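Local coordinates for hydrogenase maturation factor (Thermoanaerobacter tengcongensis, PDB 3VTI), which probably uses ATP to dehydrate the S-carbamoyl group it receives from HypF into a thiocyanate, a cyanide source for the maturation of [NiFe]-hydrogenases, at residues K139-G144 with K214-G219; E185-L190 with E267-H272; A193-R198 with V256-Y261; K221-K226 with T291-Y296. All coordinates share one frame; numbering follows the deposited sequence.

Contact 1. Residues K139-G144 with K214-G219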
loop_
_atom_site.group_PDB
_atom_site.type_symbol
_atom_site.label_atom_id
_atom_site.label_comp_id
_atom_site.label_asym_id
_atom_site.label_seq_id
_atom_site.Cartn_x
_atom_site.Cartn_y
_atom_site.Cartn_z
ATOM N N LYS C 139 -11.858 -6.673 27.920
ATOM C CA LYS C 139 -12.728 -7.592 28.666
ATOM C C LYS C 139 -12.990 -7.182 30.120
ATOM O O LYS C 139 -13.747 -7.849 30.822
ATOM C CB LYS C 139 -12.138 -9.005 28.640
ATOM C CG LYS C 139 -12.500 -9.797 27.393
ATOM C CD LYS C 139 -11.541 -10.960 27.151
ATOM C CE LYS C 139 -10.246 -10.468 26.493
ATOM N NZ LYS C 139 -9.179 -11.512 26.545
ATOM N N ASN C 140 -12.372 -6.086 30.562
ATOM C CA ASN C 140 -12.288 -5.755 31.992
ATOM C C ASN C 140 -13.365 -4.822 32.545
ATOM O O ASN C 140 -13.364 -4.530 33.733
ATOM C CB ASN C 140 -10.898 -5.190 32.341
ATOM C CG ASN C 140 -9.828 -6.275 32.468
ATOM O OD1 ASN C 140 -10.110 -7.469 32.333
ATOM N ND2 ASN C 140 -8.593 -5.859 32.735
ATOM N N ALA C 141 -14.275 -4.352 31.701
ATOM C CA ALA C 141 -15.334 -3.475 32.175
ATOM C C ALA C 141 -16.412 -4.246 32.962
ATOM O O ALA C 141 -16.922 -5.270 32.497
ATOM C CB ALA C 141 -15.938 -2.698 31.019
ATOM N N LYS C 142 -16.718 -3.748 34.163
ATOM C CA LYS C 142 -17.813 -4.249 35.007
ATOM C C LYS C 142 -18.869 -3.150 35.190
ATOM O O LYS C 142 -18.530 -1.967 35.162
ATOM C CB LYS C 142 -17.305 -4.676 36.399
ATOM C CG LYS C 142 -16.125 -5.647 36.448
ATOM C CD LYS C 142 -16.471 -7.048 35.951
ATOM C CE LYS C 142 -15.267 -7.985 36.070
ATOM N NZ LYS C 142 -15.258 -9.073 35.037
ATOM N N PRO C 143 -20.153 -3.527 35.383
ATOM C CA PRO C 143 -21.188 -2.521 35.657
ATOM C C PRO C 143 -20.854 -1.674 36.889
ATOM O O PRO C 143 -20.475 -2.214 37.931
ATOM C CB PRO C 143 -22.435 -3.365 35.922
ATOM C CG PRO C 143 -22.192 -4.633 35.202
ATOM C CD PRO C 143 -20.723 -4.888 35.324
ATOM N N GLY C 144 -20.981 -0.358 36.758
ATOM C CA GLY C 144 -20.590 0.562 37.821
ATOM C C GLY C 144 -19.340 1.362 37.491
ATOM O O GLY C 144 -19.069 2.387 38.122
ATOM N N LYS C 214 -19.188 -5.764 23.712
ATOM C CA LYS C 214 -19.080 -7.129 23.217
ATOM C C LYS C 214 -18.163 -7.962 24.115
ATOM O O LYS C 214 -18.574 -9.000 24.638
ATOM C CB LYS C 214 -18.579 -7.129 21.763
ATOM C CG LYS C 214 -18.572 -8.487 21.088
ATOM C CD LYS C 214 -17.951 -8.414 19.690
ATOM C CE LYS C 214 -17.743 -9.814 19.116
ATOM N NZ LYS C 214 -17.211 -9.803 17.711
ATOM N N MET C 215 -16.943 -7.478 24.320
ATOM C CA MET C 215 -15.900 -8.260 24.979
ATOM C C MET C 215 -16.039 -8.346 26.493
ATOM O O MET C 215 -15.747 -9.387 27.084
ATOM C CB MET C 215 -14.516 -7.746 24.585
ATOM C CG MET C 215 -14.197 -7.894 23.089
ATOM S SD MET C 215 -13.837 -9.591 22.567
ATOM C CE MET C 215 -15.453 -10.206 22.154
ATOM N N SER C 216 -16.483 -7.259 27.119
ATOM C CA SER C 216 -16.730 -7.258 28.558
ATOM C C SER C 216 -18.084 -7.868 28.892
ATOM O O SER C 216 -18.327 -8.248 30.033
ATOM C CB SER C 216 -16.627 -5.842 29.138
ATOM O OG SER C 216 -15.278 -5.437 29.292
ATOM N N GLY C 217 -18.963 -7.961 27.899
ATOM C CA GLY C 217 -20.309 -8.472 28.113
ATOM C C GLY C 217 -21.121 -7.531 28.986
ATOM O O GLY C 217 -21.792 -7.966 29.929
ATOM N N VAL C 218 -21.050 -6.241 28.666
ATOM C CA VAL C 218 -21.741 -5.195 29.415
ATOM C C VAL C 218 -22.378 -4.183 28.465
ATOM O O VAL C 218 -22.260 -4.301 27.249
ATOM C CB VAL C 218 -20.770 -4.426 30.354
ATOM C CG1 VAL C 218 -20.176 -5.347 31.424
ATOM C CG2 VAL C 218 -19.670 -3.721 29.550
ATOM N N GLY C 219 -23.051 -3.185 29.030
ATOM C CA GLY C 219 -23.561 -2.062 28.252
ATOM C C GLY C 219 -22.893 -0.773 28.669
ATOM O O GLY C 219 -22.215 -0.730 29.693
#
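Ser216 and Ala141 make the polar centre of this contact. The amide N of Ala141 gives its hydrogen to Ser216 OG at 2.8 Å, with a clear bend at the hydrogen (142°). The same hydroxyl also bonds to Ile138 O, just before residues 139-144. OG is thus both acceptor and donor, and it is gripped from two points of the loop backbone. Its first torsion swings OG beside the backbone N of Ser216, where it meets the amide of Ala141 (chi1 -78°). The methyl of Ala141 lies against Ser216, its CB 3.7 Å from Ser216 CB.

With alanine in place of Ser216, the amide of Ala141 and the carbonyl of Ile138 would probably lose their shared partner, and the loop is likely to sit less firmly on the helix end.

On one flank of the serine, the aliphatic part of Lys139 runs past the last turn of the helix, with Lys139 CG 4.0 Å from Met215 CB. On the other flank, Val218 divides its two methyls. Its CG1 meets Pro143 CD at 4.0 Å, while its CG2 meets Ala141 CB at 4.1 Å.

Further polar bonds position the loop. Asn140 ND2 binds Asn135 OD1, and Lys142 N binds Asp145 OD2. Gly217, with positive phi, is the first residue to leave helical backbone angles. The contact therefore fastens the loop leading to strand 146-149 against the C-terminal end of helix 204-216, where the chain turns into strand 219-223.

Contact 2. Residues E185-L190 with E267-H272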
loop_
_atom_site.group_PDB
_atom_site.type_symbol
_atom_site.label_atom_id
_atom_site.label_comp_id
_atom_site.label_asym_id
_atom_site.label_seq_id
_atom_site.Cartn_x
_atom_site.Cartn_y
_atom_site.Cartn_z
ATOM N N GLU C 185 0.945 6.719 30.963
ATOM C CA GLU C 185 1.872 6.519 32.073
ATOM C C GLU C 185 1.359 7.163 33.382
ATOM O O GLU C 185 1.487 6.577 34.465
ATOM C CB GLU C 185 3.269 7.048 31.714
ATOM C CG GLU C 185 4.336 6.809 32.802
ATOM C CD GLU C 185 5.709 7.358 32.422
ATOM O OE1 GLU C 185 6.477 6.649 31.725
ATOM O OE2 GLU C 185 6.016 8.501 32.819
ATOM N N LYS C 186 0.784 8.359 33.281
ATOM C CA LYS C 186 0.252 9.049 34.466
ATOM C C LYS C 186 -1.052 8.416 34.945
ATOM O O LYS C 186 -1.372 8.476 36.127
ATOM C CB LYS C 186 0.060 10.556 34.221
ATOM C CG LYS C 186 1.349 11.323 33.954
ATOM C CD LYS C 186 1.070 12.789 33.623
ATOM C CE LYS C 186 0.951 13.642 34.887
ATOM N NZ LYS C 186 0.200 14.909 34.634
ATOM N N LEU C 187 -1.803 7.824 34.022
ATOM C CA LEU C 187 -3.024 7.111 34.379
ATOM C C LEU C 187 -2.697 5.804 35.076
ATOM O O LEU C 187 -3.377 5.419 36.014
ATOM C CB LEU C 187 -3.895 6.842 33.146
ATOM C CG LEU C 187 -4.859 7.932 32.685
ATOM C CD1 LEU C 187 -5.405 7.625 31.289
ATOM C CD2 LEU C 187 -6.008 8.132 33.675
ATOM N N MET C 188 -1.645 5.135 34.613
ATOM C CA MET C 188 -1.262 3.834 35.143
ATOM C C MET C 188 -0.723 3.922 36.570
ATOM O O MET C 188 -0.388 2.904 37.181
ATOM C CB MET C 188 -0.285 3.119 34.204
ATOM C CG MET C 188 -0.893 2.686 32.845
ATOM S SD MET C 188 -2.597 2.043 32.872
ATOM C CE MET C 188 -2.440 0.562 33.878
ATOM N N THR C 189 -0.658 5.143 37.095
ATOM C CA THR C 189 -0.486 5.377 38.533
ATOM C C THR C 189 -1.635 4.729 39.298
ATOM O O THR C 189 -1.449 4.260 40.425
ATOM C CB THR C 189 -0.479 6.883 38.851
ATOM O OG1 THR C 189 0.656 7.486 38.230
ATOM C CG2 THR C 189 -0.385 7.127 40.339
ATOM N N LEU C 190 -2.816 4.705 38.675
ATOM C CA LEU C 190 -4.020 4.139 39.287
ATOM C C LEU C 190 -4.078 2.603 39.257
ATOM O O LEU C 190 -5.017 2.005 39.786
ATOM C CB LEU C 190 -5.284 4.751 38.665
ATOM C CG LEU C 190 -5.437 6.275 38.732
ATOM C CD1 LEU C 190 -6.781 6.708 38.179
ATOM C CD2 LEU C 190 -5.248 6.805 40.156
ATOM N N GLU C 267 -8.529 14.205 36.757
ATOM C CA GLU C 267 -7.573 15.205 37.126
ATOM C C GLU C 267 -6.176 14.852 36.662
ATOM O O GLU C 267 -5.418 15.721 36.326
ATOM C CB GLU C 267 -7.663 15.533 38.619
ATOM C CG GLU C 267 -6.869 14.665 39.531
ATOM C CD GLU C 267 -5.572 15.303 39.955
ATOM O OE1 GLU C 267 -5.596 16.502 40.260
ATOM O OE2 GLU C 267 -4.529 14.616 39.982
ATOM N N ILE C 268 -5.870 13.570 36.590
ATOM C CA ILE C 268 -4.607 13.121 36.026
ATOM C C ILE C 268 -4.511 13.516 34.560
ATOM O O ILE C 268 -3.454 13.956 34.104
ATOM C CB ILE C 268 -4.409 11.587 36.197
ATOM C CG1 ILE C 268 -3.963 11.256 37.625
ATOM C CG2 ILE C 268 -3.392 11.035 35.177
ATOM C CD1 ILE C 268 -4.167 9.801 38.012
ATOM N N MET C 269 -5.614 13.368 33.831
ATOM C CA MET C 269 -5.649 13.750 32.426
ATOM C C MET C 269 -5.610 15.258 32.267
ATOM O O MET C 269 -4.792 15.764 31.515
ATOM C CB MET C 269 -6.862 13.153 31.710
ATOM C CG MET C 269 -6.703 11.686 31.420
ATOM S SD MET C 269 -8.038 10.974 30.445
ATOM C CE MET C 269 -9.302 10.760 31.689
ATOM N N LYS C 270 -6.467 15.973 32.994
ATOM C CA LYS C 270 -6.554 17.439 32.865
ATOM C C LYS C 270 -5.253 18.192 33.168
ATOM O O LYS C 270 -5.104 19.355 32.796
ATOM C CB LYS C 270 -7.708 18.007 33.703
ATOM C CG LYS C 270 -9.058 17.931 32.998
ATOM C CD LYS C 270 -10.051 18.954 33.538
ATOM C CE LYS C 270 -11.345 18.963 32.711
ATOM N NZ LYS C 270 -11.146 19.280 31.249
ATOM N N SER C 271 -4.322 17.524 33.843
ATOM C CA SER C 271 -3.052 18.135 34.199
ATOM C C SER C 271 -1.958 17.700 33.219
ATOM O O SER C 271 -0.768 17.925 33.463
ATOM C CB SER C 271 -2.676 17.765 35.633
ATOM O OG SER C 271 -2.306 16.397 35.698
ATOM N N HIS C 272 -2.369 17.077 32.116
ATOM C CA HIS C 272 -1.455 16.640 31.064
ATOM C C HIS C 272 -1.782 17.351 29.754
ATOM O O HIS C 272 -2.951 17.520 29.405
ATOM C CB HIS C 272 -1.530 15.126 30.887
ATOM C CG HIS C 272 -0.507 14.572 29.945
ATOM N ND1 HIS C 272 -0.640 14.642 28.576
ATOM C CD2 HIS C 272 0.661 13.928 30.175
ATOM C CE1 HIS C 272 0.406 14.072 28.004
ATOM N NE2 HIS C 272 1.208 13.630 28.954
#
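Ile268 packs against Lys186 and Leu190, and this pairing forms the middle of a helix-helix contact in the C-terminal AIR synthase-like domain. The C-terminal ends of helices 181-187 and 262-270, with the residues just after them, meet here.

Ile268 splits into two branches. CG2 stands anti to its own backbone N and reaches Lys186 CB at 3.6 Å; it also touches Leu187 CD2. The other branch ends in CD1, which meets Leu190 CG tip to tip at 3.8 Å.

Met269 comes next and adds a looser apolar touch, its CG 4.3 Å from Leu187 CD1. Leu187 also rests on Ala265, one turn earlier on the same helix as Met269, and on Ile194 of strand 194-198.

Ser271 supplies the polar link. Lys186 NZ donates to Ser271 OG at 3.1 Å. That hydroxyl in turn donates to Ile268 O, one turn back, approaching from above the carbonyl plane (47° out of it). The bond to Ile268 O helps fix the rotation of the serine and aims its oxygen at the lysine. The lysine chain bends at its third torsion (chi3 86°) to reach it.

His272 closes the segment. Its ND1 is bonded to the backbone N of Tyr274. The carbon edge of the ring faces the lysine chain: Lys186 CD sits near the ring plane, 3.7 Å from His272 CD2.

Contact 3. Residues A193-R198 with V256-Y261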
loop_
_atom_site.group_PDB
_atom_site.type_symbol
_atom_site.label_atom_id
_atom_site.label_comp_id
_atom_site.label_asym_id
_atom_site.label_seq_id
_atom_site.Cartn_x
_atom_site.Cartn_y
_atom_site.Cartn_z
ATOM N N ALA C 193 -7.237 -0.144 38.977
ATOM C CA ALA C 193 -8.456 0.656 38.851
ATOM C C ALA C 193 -8.702 1.087 37.404
ATOM O O ALA C 193 -9.840 1.342 37.010
ATOM C CB ALA C 193 -8.401 1.873 39.783
ATOM N N ILE C 194 -7.625 1.176 36.626
ATOM C CA ILE C 194 -7.720 1.368 35.185
ATOM C C ILE C 194 -8.062 0.007 34.581
ATOM O O ILE C 194 -7.279 -0.947 34.664
ATOM C CB ILE C 194 -6.392 1.899 34.581
ATOM C CG1 ILE C 194 -5.969 3.227 35.235
ATOM C CG2 ILE C 194 -6.466 1.973 33.042
ATOM C CD1 ILE C 194 -6.854 4.433 34.939
ATOM N N LYS C 195 -9.242 -0.079 33.982
ATOM C CA LYS C 195 -9.753 -1.352 33.499
ATOM C C LYS C 195 -9.627 -1.520 31.990
ATOM O O LYS C 195 -9.201 -2.575 31.524
ATOM C CB LYS C 195 -11.185 -1.556 33.982
ATOM C CG LYS C 195 -11.246 -1.944 35.449
ATOM C CD LYS C 195 -12.628 -1.736 35.975
ATOM C CE LYS C 195 -13.021 -2.778 37.004
ATOM N NZ LYS C 195 -13.263 -4.110 36.381
ATOM N N VAL C 196 -9.969 -0.477 31.235
ATOM C CA VAL C 196 -9.905 -0.513 29.765
ATOM C C VAL C 196 -9.270 0.756 29.206
ATOM O O VAL C 196 -9.518 1.858 29.701
ATOM C CB VAL C 196 -11.297 -0.684 29.122
ATOM C CG1 VAL C 196 -11.208 -0.633 27.578
ATOM C CG2 VAL C 196 -11.955 -1.965 29.601
ATOM N N LEU C 197 -8.447 0.583 28.178
ATOM C CA LEU C 197 -7.854 1.688 27.455
ATOM C C LEU C 197 -7.928 1.372 25.971
ATOM O O LEU C 197 -7.466 0.319 25.540
ATOM C CB LEU C 197 -6.393 1.898 27.871
ATOM C CG LEU C 197 -6.081 2.476 29.253
ATOM C CD1 LEU C 197 -4.585 2.452 29.500
ATOM C CD2 LEU C 197 -6.609 3.889 29.414
ATOM N N ARG C 198 -8.524 2.272 25.198
ATOM C CA ARG C 198 -8.534 2.134 23.738
ATOM C C ARG C 198 -8.647 3.481 23.037
ATOM O O ARG C 198 -9.436 4.338 23.434
ATOM C CB ARG C 198 -9.650 1.193 23.267
ATOM C CG ARG C 198 -9.671 0.974 21.764
ATOM C CD ARG C 198 -10.439 -0.284 21.387
ATOM N NE ARG C 198 -9.682 -1.490 21.717
ATOM C CZ ARG C 198 -10.091 -2.735 21.483
ATOM N NH1 ARG C 198 -11.266 -2.974 20.902
ATOM N NH2 ARG C 198 -9.318 -3.751 21.831
ATOM N N VAL C 256 -11.869 3.353 30.801
ATOM C CA VAL C 256 -12.820 2.822 31.768
ATOM C C VAL C 256 -12.098 2.627 33.107
ATOM O O VAL C 256 -11.000 2.078 33.136
ATOM C CB VAL C 256 -13.458 1.500 31.269
ATOM C CG1 VAL C 256 -14.572 1.063 32.177
ATOM C CG2 VAL C 256 -14.003 1.680 29.859
ATOM N N VAL C 257 -12.711 3.090 34.200
ATOM C CA VAL C 257 -12.102 3.034 35.541
ATOM C C VAL C 257 -13.076 2.582 36.622
ATOM O O VAL C 257 -14.290 2.619 36.429
ATOM C CB VAL C 257 -11.531 4.413 36.004
ATOM C CG1 VAL C 257 -10.442 4.884 35.088
ATOM C CG2 VAL C 257 -12.629 5.459 36.078
ATOM N N GLU C 258 -12.535 2.178 37.768
ATOM C CA GLU C 258 -13.349 1.956 38.954
ATOM C C GLU C 258 -14.024 3.248 39.392
ATOM O O GLU C 258 -13.436 4.333 39.326
ATOM C CB GLU C 258 -12.522 1.383 40.108
ATOM C CG GLU C 258 -12.239 -0.104 39.985
ATOM C CD GLU C 258 -12.254 -0.817 41.324
ATOM O OE1 GLU C 258 -13.289 -0.740 42.018
ATOM O OE2 GLU C 258 -11.238 -1.461 41.676
ATOM N N ARG C 259 -15.263 3.106 39.849
ATOM C CA ARG C 259 -16.111 4.223 40.226
ATOM C C ARG C 259 -15.411 5.251 41.129
ATOM O O ARG C 259 -15.499 6.457 40.877
ATOM C CB ARG C 259 -17.371 3.687 40.909
ATOM C CG ARG C 259 -18.585 4.572 40.747
ATOM C CD ARG C 259 -19.867 3.843 41.115
ATOM N NE ARG C 259 -20.999 4.315 40.310
ATOM C CZ ARG C 259 -21.774 5.348 40.634
ATOM N NH1 ARG C 259 -21.542 6.033 41.744
ATOM N NH2 ARG C 259 -22.784 5.700 39.847
ATOM N N ASP C 260 -14.724 4.772 42.169
ATOM C CA ASP C 260 -14.087 5.646 43.161
ATOM C C ASP C 260 -12.856 6.388 42.624
ATOM O O ASP C 260 -12.412 7.367 43.213
ATOM C CB ASP C 260 -13.725 4.856 44.434
ATOM C CG ASP C 260 -14.827 4.898 45.501
ATOM O OD1 ASP C 260 -15.932 5.421 45.225
ATOM O OD2 ASP C 260 -14.581 4.404 46.626
ATOM N N TYR C 261 -12.317 5.937 41.495
ATOM C CA TYR C 261 -11.076 6.510 40.966
ATOM C C TYR C 261 -11.276 7.422 39.762
ATOM O O TYR C 261 -10.308 7.980 39.236
ATOM C CB TYR C 261 -10.059 5.401 40.666
ATOM C CG TYR C 261 -9.633 4.661 41.909
ATOM C CD1 TYR C 261 -8.476 5.021 42.596
ATOM C CD2 TYR C 261 -10.408 3.618 42.421
ATOM C CE1 TYR C 261 -8.095 4.347 43.756
ATOM C CE2 TYR C 261 -10.037 2.941 43.565
ATOM C CZ TYR C 261 -8.882 3.308 44.227
ATOM O OH TYR C 261 -8.521 2.626 45.358
#
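Glu258 N donates to Ala193 O at 2.9 Å, just beyond the antiparallel pairing of strands 194-198 and 254-257. Within that pairing, Ile194 and Val257 form a non-hydrogen-bonded pair, Val196 and Val256 a hydrogen-bonded one. Val256 O serves two amides: Lys195 N binds it at 2.9 Å, and Val196 N adds a weak bond at 3.3 Å. Both residues therefore face Val256, which is a classic beta bulge. Val256 N donates to Val196 O at 3.0 Å; Val257 is bonded to Ile146 of strand 146-149.

The ammonium of Lys195 is satisfied outside the pair, by a hydrogen bond to Asn140 O. Arg198 forms salt bridges with Asp22, a magnesium ligand, and with Glu211.

Apolar contacts back up the ladder. Ile194 CD1 lies 3.6 Å from Val257 CG1, the two side chains running side by side. Val196 and Val256 pair likewise on the other face, with Val196 CB 3.7 Å from Val256 CG2. The methyl of Ala193 makes a CH-pi contact over one face of the Tyr261 ring, 4.0 Å from CB to the centroid.

Strand 194-198 is an outer strand of the mixed sheet within this chain. Helix 204-216 covers the Val196 and Val256 face through Ile212, and helix 181-187 reaches Ile194 through Leu187.

Contact 4. Residues K221-K226 with T291-Y296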
loop_
_atom_site.group_PDB
_atom_site.type_symbol
_atom_site.label_atom_id
_atom_site.label_comp_id
_atom_site.label_asym_id
_atom_site.label_seq_id
_atom_site.Cartn_x
_atom_site.Cartn_y
_atom_site.Cartn_z
ATOM N N LYS C 221 -23.576 3.587 28.862
ATOM C CA LYS C 221 -24.374 4.758 28.712
ATOM C C LYS C 221 -23.530 5.996 28.716
ATOM O O LYS C 221 -22.792 6.244 29.628
ATOM C CB LYS C 221 -25.405 4.834 29.817
ATOM C CG LYS C 221 -26.351 5.986 29.675
ATOM C CD LYS C 221 -27.610 5.740 30.447
ATOM C CE LYS C 221 -28.576 4.866 29.696
ATOM N NZ LYS C 221 -29.792 5.595 29.317
ATOM N N ILE C 222 -23.658 6.773 27.665
ATOM C CA ILE C 222 -22.992 8.070 27.592
ATOM C C ILE C 222 -23.966 9.260 27.588
ATOM O O ILE C 222 -25.176 9.109 27.369
ATOM C CB ILE C 222 -21.982 8.158 26.420
ATOM C CG1 ILE C 222 -22.689 8.028 25.066
ATOM C CG2 ILE C 222 -20.882 7.113 26.591
ATOM C CD1 ILE C 222 -21.778 8.248 23.854
ATOM N N TYR C 223 -23.420 10.445 27.845
ATOM C CA TYR C 223 -24.225 11.650 28.012
ATOM C C TYR C 223 -23.858 12.708 26.982
ATOM O O TYR C 223 -22.719 13.175 26.928
ATOM C CB TYR C 223 -24.130 12.171 29.460
ATOM C CG TYR C 223 -24.714 11.184 30.451
ATOM C CD1 TYR C 223 -26.053 11.257 30.832
ATOM C CD2 TYR C 223 -23.940 10.140 30.968
ATOM C CE1 TYR C 223 -26.603 10.328 31.725
ATOM C CE2 TYR C 223 -24.475 9.209 31.853
ATOM C CZ TYR C 223 -25.807 9.309 32.229
ATOM O OH TYR C 223 -26.337 8.389 33.101
ATOM N N GLU C 224 -24.840 13.059 26.155
ATOM C CA GLU C 224 -24.673 14.049 25.092
ATOM C C GLU C 224 -23.997 15.342 25.558
ATOM O O GLU C 224 -22.990 15.751 24.981
ATOM C CB GLU C 224 -26.030 14.364 24.456
ATOM C CG GLU C 224 -25.968 15.336 23.287
ATOM C CD GLU C 224 -27.331 15.557 22.659
ATOM O OE1 GLU C 224 -28.277 15.963 23.386
ATOM O OE2 GLU C 224 -27.449 15.321 21.436
ATOM N N GLU C 225 -24.553 15.958 26.599
ATOM C CA GLU C 225 -24.040 17.212 27.167
ATOM C C GLU C 225 -22.603 17.140 27.687
ATOM O O GLU C 225 -21.944 18.169 27.831
ATOM C CB GLU C 225 -24.954 17.717 28.294
ATOM C CG GLU C 225 -25.395 16.647 29.296
ATOM C CD GLU C 225 -26.563 15.807 28.771
ATOM O OE1 GLU C 225 -27.624 16.400 28.484
ATOM O OE2 GLU C 225 -26.418 14.567 28.631
ATOM N N LYS C 226 -22.131 15.928 27.964
ATOM C CA LYS C 226 -20.803 15.723 28.526
ATOM C C LYS C 226 -19.744 15.396 27.485
ATOM O O LYS C 226 -18.575 15.265 27.829
ATOM C CB LYS C 226 -20.837 14.625 29.597
ATOM C CG LYS C 226 -21.434 15.061 30.938
ATOM C CD LYS C 226 -20.515 16.041 31.671
ATOM C CE LYS C 226 -21.276 16.852 32.708
ATOM N NZ LYS C 226 -22.118 17.910 32.072
ATOM N N THR C 291 -26.033 3.015 24.757
ATOM C CA THR C 291 -27.064 4.049 24.751
ATOM C C THR C 291 -26.512 5.445 25.043
ATOM O O THR C 291 -25.532 5.600 25.767
ATOM C CB THR C 291 -28.175 3.727 25.783
ATOM O OG1 THR C 291 -27.620 3.696 27.104
ATOM C CG2 THR C 291 -28.839 2.380 25.475
ATOM N N ILE C 292 -27.157 6.459 24.477
ATOM C CA ILE C 292 -26.799 7.853 24.736
ATOM C C ILE C 292 -27.997 8.646 25.261
ATOM O O ILE C 292 -29.085 8.607 24.687
ATOM C CB ILE C 292 -26.183 8.544 23.484
ATOM C CG1 ILE C 292 -25.808 9.997 23.796
ATOM C CG2 ILE C 292 -27.120 8.441 22.281
ATOM C CD1 ILE C 292 -25.060 10.705 22.695
ATOM N N ASN C 293 -27.783 9.355 26.362
ATOM C CA ASN C 293 -28.811 10.202 26.955
ATOM C C ASN C 293 -28.651 11.649 26.526
ATOM O O ASN C 293 -27.555 12.209 26.608
ATOM C CB ASN C 293 -28.770 10.116 28.485
ATOM C CG ASN C 293 -29.739 9.092 29.046
ATOM O OD1 ASN C 293 -29.942 8.024 28.471
ATOM N ND2 ASN C 293 -30.342 9.417 30.185
ATOM N N THR C 294 -29.747 12.247 26.066
ATOM C CA THR C 294 -29.778 13.673 25.753
ATOM C C THR C 294 -30.162 14.458 27.012
ATOM O O THR C 294 -30.377 13.868 28.084
ATOM C CB THR C 294 -30.770 13.995 24.607
ATOM O OG1 THR C 294 -32.118 13.816 25.064
ATOM C CG2 THR C 294 -30.523 13.108 23.387
ATOM N N ILE C 295 -30.232 15.784 26.883
ATOM C CA ILE C 295 -30.743 16.645 27.955
ATOM C C ILE C 295 -32.171 16.235 28.347
ATOM O O ILE C 295 -33.013 15.955 27.477
ATOM C CB ILE C 295 -30.684 18.174 27.593
ATOM C CG1 ILE C 295 -31.340 18.464 26.229
ATOM C CG2 ILE C 295 -29.247 18.687 27.613
ATOM C CD1 ILE C 295 -31.643 19.949 25.966
ATOM N N TYR C 296 -32.416 16.187 29.660
ATOM C CA TYR C 296 -33.733 15.863 30.244
ATOM C C TYR C 296 -34.007 14.357 30.464
ATOM O O TYR C 296 -34.932 13.988 31.195
ATOM C CB TYR C 296 -34.883 16.576 29.496
ATOM C CG TYR C 296 -34.839 18.092 29.628
ATOM C CD1 TYR C 296 -35.597 18.746 30.613
ATOM C CD2 TYR C 296 -34.032 18.872 28.778
ATOM C CE1 TYR C 296 -35.559 20.137 30.747
ATOM C CE2 TYR C 296 -33.980 20.260 28.907
ATOM C CZ TYR C 296 -34.748 20.886 29.893
ATOM O OH TYR C 296 -34.711 22.256 30.028
HETATM O O HOH W 1 -32.146 6.512 30.537
#
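Lys221 NZ donates to Asn293 OD1 at 2.6 Å, coming from above the amide carbonyl plane (38° out of it). The ammonium also bonds to Ser299 OG and, at 2.8 Å from NZ, to a water that Asn293 ND2 holds weakly. Bends at the third (chi3 -81°) and fourth torsions carry NZ across to the neighbouring strand. A methionine in its place would probably leave Asn293 OD1 with little more than its weak bond to Ser299 OG, and the amide freer to turn.

Three backbone bonds set the parallel register. Ile222 N binds Thr291 O at 2.9 Å, Asn293 N binds Ile222 O at 2.8 Å, and Glu224 N binds Asn293 O at 2.9 Å. Ile222 is thus held by both its N and its O, and Asn293 likewise.

Packing follows on both faces of the ladder. On the Lys221 face, Tyr223 runs alongside Asn293, with Tyr223 CD1 3.8 Å from Asn293 CB and the ring and amide planes 70° apart. On the opposite face, Ile222 CG1 meets Ile292 CB at 3.9 Å. Past the strands, the extended Glu224 lies alongside Thr294, and Glu225 crosses Ile295.

Thr294 and Tyr296 each pack on a basic side chain of another protein chain of the assembly. Within its own chain, strand 219-223 lies between strands 279-285 and 290-293 in the mixed sheet, and strand 299-301 flanks 290-293 as the outermost strand.

All four contacts belong to the C-terminal AIR synthase-like domain. Contacts 3 and 4 lie in the same mixed sheet, centres about 20 Å apart, contact 3 at the end formed by strand 194-198 and contact 4 near the other. Contact 3 is the hub: its centre is about 11 and 12 Å from the centres of contacts 1 and 2, and it touches both. In sequence it nests inside the loop of contact 2. Contact 1 crosses contacts 2 and 3 along the chain and closes before contact 4 opens, so distant segments are interleaved in one domain. The Val196 side chain is about 10 Å from the magnesium ion; contact 4 is remote from it, beside another protein chain.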